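Local coordinates for protein alcohol dehydrogenase, zinc-containing (Thermotoga maritima, PDB 1VJ0) that binds two zinc ions and probably acts as an oxidoreductase of the zinc-containing alcohol dehydrogenase family, at residues F308-Y311 with E312-L316; E192-G196 with K197-I201. All coordinates share one frame; numbering follows the deposited sequence.

Interaction 1 of 2, residues F308-Y311 with E312-L316; sequences FKVY and EWLVL
Lys309 crosses one face of the Trp313 indole, four residues on, at the start of helix 310-315. Its CB sits over that face, 3.9 Å from the centroid of the five-membered ring, in a CH-pi contact. The same CB is 3.3 Å from Glu312 OE1. CG lies over the six-membered ring; CD passes just beyond its CE2-CZ2 rim, 3.8 Å from Trp313 CZ2. CE still grazes CZ2. The extended chain (chi2 -174°, chi3 -177°) carries NZ off past the rim.

The edge of the same indole points at the face of Phe308. This is a T-shaped pair with planes at 82°, and Trp313 CE3 stands over the centre of the phenyl ring. Leu314 CG meets the Phe308 ring at its edge. Trp313 NE1 bonds to Glu286. An alanine in place of Trp313 would probably leave the Lys309 chain without its flat support, remove the edge that meets the Phe308 face, and leave Glu286 without its indole N-H.

Lys309 is the N-cap residue, and its O accepts from Trp313 N at 2.9 Å. Val310 O accepts from Leu314 N and, in a wider pi-type turn, from Val315 N. Leu316 N to Tyr311 O, 2.7 Å, follows the same wider spacing. Leu316 CB lies over the Tyr311 ring, offset toward its rim, in a CH-pi contact. A water bridges Tyr311 N and Glu312 OE1.

Trp313 also packs on helix 280-287, which carries Glu286. Phe308 ends strand 306-308, which pairs antiparallel with a strand of the second subunit. Its ring meets Phe308 of that subunit.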
ATOM      1  N   PHE A 308      10.030 -26.007  -9.280  1.00 28.44           N
ATOM      2  CA  PHE A 308      10.023 -24.912  -8.338  1.00 28.11           C
ATOM      3  C   PHE A 308      10.168 -25.414  -6.931  1.00 27.66           C
ATOM      4  O   PHE A 308       9.415 -26.275  -6.506  1.00 26.24           O
ATOM      5  CB  PHE A 308       8.713 -24.160  -8.462  1.00 30.57           C
ATOM      6  CG  PHE A 308       8.730 -22.821  -7.806  1.00 30.70           C
ATOM      7  CD1 PHE A 308       8.435 -22.696  -6.452  1.00 30.76           C
ATOM      8  CD2 PHE A 308       8.993 -21.692  -8.540  1.00 35.12           C
ATOM      9  CE1 PHE A 308       8.422 -21.466  -5.849  1.00 35.53           C
ATOM     10  CE2 PHE A 308       8.981 -20.453  -7.952  1.00 37.30           C
ATOM     11  CZ  PHE A 308       8.701 -20.339  -6.563  1.00 35.62           C
ATOM     12  N   LYS A 309      11.140 -24.842  -6.199  1.00 27.07           N
ATOM     13  CA  LYS A 309      11.393 -25.206  -4.823  1.00 27.49           C
ATOM     14  C   LYS A 309      10.583 -24.302  -3.881  1.00 27.11           C
ATOM     15  O   LYS A 309      10.988 -23.192  -3.545  1.00 25.29           O
ATOM     16  CB  LYS A 309      12.869 -25.042  -4.506  1.00 28.49           C
ATOM     17  CG  LYS A 309      13.763 -25.934  -5.317  1.00 30.11           C
ATOM     18  CD  LYS A 309      15.193 -25.844  -4.857  1.00 31.74           C
ATOM     19  CE  LYS A 309      16.034 -26.734  -5.809  1.00 36.97           C
ATOM     20  NZ  LYS A 309      17.492 -26.679  -5.484  1.00 41.69           N
ATOM     21  N   VAL A 310       9.447 -24.813  -3.443  1.00 25.89           N
ATOM     22  CA  VAL A 310       8.511 -23.998  -2.692  1.00 26.73           C
ATOM     23  C   VAL A 310       9.064 -23.533  -1.345  1.00 25.99           C
ATOM     24  O   VAL A 310       8.891 -22.386  -0.989  1.00 25.54           O
ATOM     25  CB  VAL A 310       7.193 -24.728  -2.477  1.00 27.23           C
ATOM     26  CG1 VAL A 310       6.247 -23.907  -1.563  1.00 28.04           C
ATOM     27  CG2 VAL A 310       6.578 -25.062  -3.840  1.00 28.85           C
ATOM     28  N   TYR A 311       9.669 -24.413  -0.563  1.00 26.30           N
ATOM     29  CA  TYR A 311      10.168 -23.991   0.734  1.00 26.89           C
ATOM     30  C   TYR A 311      11.277 -22.940   0.636  1.00 28.07           C
ATOM     31  O   TYR A 311      11.211 -21.886   1.288  1.00 26.31           O
ATOM     32  CB  TYR A 311      10.681 -25.179   1.526  1.00 27.69           C
ATOM     33  CG  TYR A 311      11.177 -24.825   2.889  1.00 28.50           C
ATOM     34  CD1 TYR A 311      10.278 -24.489   3.884  1.00 27.45           C
ATOM     35  CD2 TYR A 311      12.541 -24.875   3.207  1.00 29.03           C
ATOM     36  CE1 TYR A 311      10.695 -24.196   5.156  1.00 29.18           C
ATOM     37  CE2 TYR A 311      12.983 -24.569   4.515  1.00 28.29           C
ATOM     38  CZ  TYR A 311      12.026 -24.224   5.472  1.00 29.65           C
ATOM     39  OH  TYR A 311      12.341 -23.919   6.783  1.00 30.16           O
ATOM     40  N   GLU A 312      12.282 -23.265  -0.177  1.00 27.70           N
ATOM     41  CA  GLU A 312      13.501 -22.490  -0.312  1.00 28.28           C
ATOM     42  C   GLU A 312      13.273 -21.192  -1.018  1.00 28.99           C
ATOM     43  O   GLU A 312      13.874 -20.192  -0.659  1.00 28.68           O
ATOM     44  CB  GLU A 312      14.547 -23.281  -1.130  1.00 28.68           C
ATOM     45  CG  GLU A 312      15.020 -24.539  -0.451  1.00 27.81           C
ATOM     46  CD  GLU A 312      14.258 -25.790  -0.838  1.00 32.11           C
ATOM     47  OE1 GLU A 312      13.097 -25.763  -1.283  1.00 28.11           O
ATOM     48  OE2 GLU A 312      14.859 -26.863  -0.732  1.00 32.45           O
ATOM     49  N   TRP A 313      12.419 -21.189  -2.042  1.00 29.48           N
ATOM     50  CA  TRP A 313      12.229 -19.984  -2.845  1.00 29.74           C
ATOM     51  C   TRP A 313      11.067 -19.114  -2.464  1.00 29.45           C
ATOM     52  O   TRP A 313      11.135 -17.938  -2.739  1.00 28.79           O
ATOM     53  CB  TRP A 313      12.113 -20.297  -4.335  1.00 31.06           C
ATOM     54  CG  TRP A 313      13.293 -20.961  -4.829  1.00 31.39           C
ATOM     55  CD1 TRP A 313      14.495 -21.072  -4.200  1.00 32.90           C
ATOM     56  CD2 TRP A 313      13.426 -21.648  -6.079  1.00 33.78           C
ATOM     57  NE1 TRP A 313      15.359 -21.788  -4.986  1.00 34.35           N
ATOM     58  CE2 TRP A 313      14.725 -22.155  -6.137  1.00 31.77           C
ATOM     59  CE3 TRP A 313      12.578 -21.862  -7.165  1.00 33.51           C
ATOM     60  CZ2 TRP A 313      15.202 -22.893  -7.219  1.00 35.35           C
ATOM     61  CZ3 TRP A 313      13.076 -22.627  -8.255  1.00 32.65           C
ATOM     62  CH2 TRP A 313      14.359 -23.102  -8.257  1.00 31.23           C
ATOM     63  N   LEU A 314      10.008 -19.691  -1.888  1.00 28.50           N
ATOM     64  CA  LEU A 314       8.871 -18.900  -1.433  1.00 28.94           C
ATOM     65  C   LEU A 314       8.801 -18.735   0.055  1.00 27.04           C
ATOM     66  O   LEU A 314       8.882 -17.622   0.512  1.00 27.81           O
ATOM     67  CB  LEU A 314       7.538 -19.486  -1.853  1.00 28.50           C
ATOM     68  CG  LEU A 314       6.939 -19.053  -3.155  1.00 30.59           C
ATOM     69  CD1 LEU A 314       5.653 -19.911  -3.379  1.00 32.94           C
ATOM     70  CD2 LEU A 314       6.639 -17.585  -3.230  1.00 31.85           C
ATOM     71  N   VAL A 315       8.642 -19.827   0.796  1.00 26.92           N
ATOM     72  CA  VAL A 315       8.306 -19.734   2.239  1.00 27.21           C
ATOM     73  C   VAL A 315       9.478 -19.187   3.069  1.00 28.77           C
ATOM     74  O   VAL A 315       9.394 -18.112   3.761  1.00 26.05           O
ATOM     75  CB  VAL A 315       7.809 -21.089   2.761  1.00 27.63           C
ATOM     76  CG1 VAL A 315       7.532 -21.049   4.279  1.00 27.52           C
ATOM     77  CG2 VAL A 315       6.608 -21.539   1.966  1.00 28.86           C
ATOM     78  N   LEU A 316      10.589 -19.920   3.031  1.00 28.88           N
ATOM     79  CA  LEU A 316      11.745 -19.528   3.840  1.00 29.94           C
ATOM     80  C   LEU A 316      12.247 -18.125   3.424  1.00 29.71           C
ATOM     81  O   LEU A 316      12.720 -17.301   4.260  1.00 27.93           O
ATOM     82  CB  LEU A 316      12.859 -20.560   3.657  1.00 30.29           C
ATOM     83  CG  LEU A 316      14.093 -20.323   4.517  1.00 30.71           C
ATOM     84  CD1 LEU A 316      13.707 -20.430   5.993  1.00 28.79           C
ATOM     85  CD2 LEU A 316      15.150 -21.368   4.163  1.00 32.62           C
TER
HETATM   86  O   HOH W   1      10.806 -27.149  -1.203  1.00 21.38           O

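Interaction 2 of 2, residues E192-G196 with K197-I201; sequences ESFAG and KTVVI
The Phe194 ring meets the CG2 methyl of Val199 obliquely, with CD1 3.9 Å from CG2. The CB of Lys197 also approaches the ring obliquely, but more distantly. Three further aromatic rings of the same chain touch Phe194. Phe270 makes an edge-to-face pair with it, while Tyr190 and Phe187 meet it at inclined angles. The ring thus joins the loop to the start of strand 198-202, to the end of helix 170-188 and to strand 268-273 through Phe270.

Between Phe194 and Lys197 the backbone makes a type II beta turn. Lys197 N donates to Phe194 O at 2.9 Å, from above the carbonyl plane. Gly196 has the positive phi (71°) expected at the third position of such a turn. Just before it, Ser193 OG accepts from Ala195 N at 3.1 Å, which makes an ST turn. The same OG bonds to Tyr184 of the third subunit, so the turn also touches the interface.

The Lys197 side chain folds back across the turn. Bends at chi2 (-73°) and chi4 (60°) bring NZ to Ser193 O, 2.9 Å away and almost in line with the C=O. NZ also bonds to Tyr190 OH. Glu192 CB lies 3.4 Å from NZ; in the conformer described, Glu192 OE1 stays 5.1 Å from NZ. Where the turn runs into the strand, a water links Gly196 O to Thr198 OG1, which has a further partner in Asn222.

The buried ammonium is therefore held by a carbonyl and the Tyr190 hydroxyl. The negative ends of these dipoles probably offset part of the cost of burying its charge, and the nearby carboxylate may add a weaker attraction.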
ATOM      1  N   GLU A 192       7.277  -0.455  -2.410  1.00 32.52           N
ATOM      2  CA  GLU A 192       8.116   0.536  -1.720  1.00 33.65           C
ATOM      3  C   GLU A 192       8.763   1.430  -2.793  1.00 31.95           C
ATOM      4  O   GLU A 192       8.685   1.135  -3.986  1.00 30.93           O
ATOM      5  CB  GLU A 192       9.276  -0.151  -0.947  1.00 33.98           C
ATOM      6  CG  GLU A 192       8.925  -1.058   0.206  0.65 37.87           C
ATOM      7  CD  GLU A 192       8.258  -0.336   1.359  0.65 41.22           C
ATOM      8  OE1 GLU A 192       8.749   0.737   1.811  0.65 41.24           O
ATOM      9  OE2 GLU A 192       7.214  -0.862   1.808  0.65 46.17           O
ATOM     10  N   SER A 193       9.425   2.492  -2.356  1.00 30.75           N
ATOM     11  CA  SER A 193      10.337   3.220  -3.255  1.00 30.45           C
ATOM     12  C   SER A 193      11.573   2.391  -3.611  1.00 29.48           C
ATOM     13  O   SER A 193      11.939   1.477  -2.891  1.00 30.13           O
ATOM     14  CB  SER A 193      10.725   4.569  -2.669  1.00 31.37           C
ATOM     15  OG  SER A 193      12.019   4.623  -2.147  1.00 33.21           O
ATOM     16  N   PHE A 194      12.174   2.703  -4.764  1.00 28.06           N
ATOM     17  CA  PHE A 194      13.397   2.082  -5.227  1.00 27.75           C
ATOM     18  C   PHE A 194      14.680   2.724  -4.642  1.00 27.27           C
ATOM     19  O   PHE A 194      15.772   2.221  -4.854  1.00 26.59           O
ATOM     20  CB  PHE A 194      13.402   2.052  -6.764  1.00 27.67           C
ATOM     21  CG  PHE A 194      12.519   0.974  -7.313  1.00 28.25           C
ATOM     22  CD1 PHE A 194      12.993  -0.315  -7.412  1.00 30.66           C
ATOM     23  CD2 PHE A 194      11.210   1.233  -7.656  1.00 26.77           C
ATOM     24  CE1 PHE A 194      12.152  -1.376  -7.860  1.00 28.23           C
ATOM     25  CE2 PHE A 194      10.373   0.202  -8.111  1.00 29.77           C
ATOM     26  CZ  PHE A 194      10.856  -1.100  -8.213  1.00 28.97           C
ATOM     27  N   ALA A 195      14.542   3.755  -3.817  1.00 27.94           N
ATOM     28  CA  ALA A 195      15.688   4.355  -3.152  1.00 27.74           C
ATOM     29  C   ALA A 195      16.442   3.327  -2.316  1.00 28.46           C
ATOM     30  O   ALA A 195      15.855   2.587  -1.502  1.00 28.78           O
ATOM     31  CB  ALA A 195      15.266   5.452  -2.274  1.00 27.61           C
ATOM     32  N   GLY A 196      17.742   3.296  -2.507  1.00 28.64           N
ATOM     33  CA  GLY A 196      18.599   2.349  -1.832  1.00 28.87           C
ATOM     34  C   GLY A 196      18.442   0.899  -2.304  1.00 29.25           C
ATOM     35  O   GLY A 196      19.036  -0.011  -1.664  1.00 30.46           O
ATOM     36  N   LYS A 197      17.666   0.643  -3.362  1.00 27.19           N
ATOM     37  CA  LYS A 197      17.412  -0.718  -3.750  1.00 27.12           C
ATOM     38  C   LYS A 197      18.348  -1.198  -4.889  1.00 27.65           C
ATOM     39  O   LYS A 197      18.820  -0.416  -5.729  1.00 26.45           O
ATOM     40  CB  LYS A 197      15.929  -0.952  -4.124  1.00 28.20           C
ATOM     41  CG  LYS A 197      14.912  -0.477  -3.037  1.00 29.43           C
ATOM     42  CD  LYS A 197      14.923  -1.396  -1.846  1.00 29.59           C
ATOM     43  CE  LYS A 197      14.050  -0.886  -0.734  1.00 33.72           C
ATOM     44  NZ  LYS A 197      12.620  -0.771  -1.214  1.00 36.04           N
ATOM     45  N   THR A 198      18.529  -2.518  -4.919  1.00 27.78           N
ATOM     46  CA  THR A 198      19.276  -3.222  -5.964  1.00 28.03           C
ATOM     47  C   THR A 198      18.296  -4.006  -6.827  1.00 28.35           C
ATOM     48  O   THR A 198      17.507  -4.803  -6.294  1.00 28.10           O
ATOM     49  CB  THR A 198      20.323  -4.181  -5.352  1.00 28.53           C
ATOM     50  OG1 THR A 198      21.373  -3.423  -4.778  1.00 31.07           O
ATOM     51  CG2 THR A 198      20.996  -5.039  -6.463  1.00 26.23           C
ATOM     52  N   VAL A 199      18.310  -3.688  -8.137  1.00 27.45           N
ATOM     53  CA  VAL A 199      17.463  -4.252  -9.174  1.00 26.73           C
ATOM     54  C   VAL A 199      18.294  -5.144 -10.069  1.00 27.00           C
ATOM     55  O   VAL A 199      19.379  -4.742 -10.507  1.00 26.53           O
ATOM     56  CB  VAL A 199      16.865  -3.127 -10.042  1.00 26.54           C
ATOM     57  CG1 VAL A 199      16.205  -3.709 -11.300  1.00 27.47           C
ATOM     58  CG2 VAL A 199      15.859  -2.319  -9.172  1.00 28.92           C
ATOM     59  N   VAL A 200      17.836  -6.380 -10.260  1.00 27.81           N
ATOM     60  CA  VAL A 200      18.407  -7.268 -11.264  1.00 27.25           C
ATOM     61  C   VAL A 200      17.389  -7.479 -12.366  1.00 28.32           C
ATOM     62  O   VAL A 200      16.211  -7.788 -12.119  1.00 29.19           O
ATOM     63  CB  VAL A 200      18.847  -8.617 -10.665  1.00 27.66           C
ATOM     64  CG1 VAL A 200      19.305  -9.603 -11.758  1.00 30.53           C
ATOM     65  CG2 VAL A 200      19.934  -8.428  -9.620  1.00 26.25           C
ATOM     66  N   ILE A 201      17.838  -7.290 -13.604  1.00 29.18           N
ATOM     67  CA  ILE A 201      17.029  -7.556 -14.763  1.00 28.84           C
ATOM     68  C   ILE A 201      17.580  -8.722 -15.527  1.00 27.86           C
ATOM     69  O   ILE A 201      18.761  -8.745 -15.866  1.00 26.55           O
ATOM     70  CB  ILE A 201      16.983  -6.323 -15.649  1.00 29.86           C
ATOM     71  CG1 ILE A 201      16.277  -5.190 -14.888  1.00 30.94           C
ATOM     72  CG2 ILE A 201      16.261  -6.642 -16.973  1.00 29.59           C
ATOM     73  CD1 ILE A 201      16.537  -3.830 -15.457  1.00 33.29           C
TER
HETATM   74  O   HOH W   2      21.080  -1.798  -2.638  1.00 32.04           O

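In the fold
Both contacts belong to the part of the chain that holds the six-stranded parallel sheet, a Rossmann-type fold. Their centres are 22 Å apart and their nearest atoms about 14 Å, so they do not touch. Interaction 2 leads into one of the two central strands, 198-202, which is followed by a glycine-rich turn consistent with a dinucleotide-binding motif. Interaction 1 comes later, just before strand 320-323, outermost in this chain's sheet. Each also borders a different copy of the protein: 308-316 faces the second subunit and 192-196 the third. Both lie away from the two zinc sites, one bound by Cys55, His77, Glu78 and Cys178, the other by four cysteines.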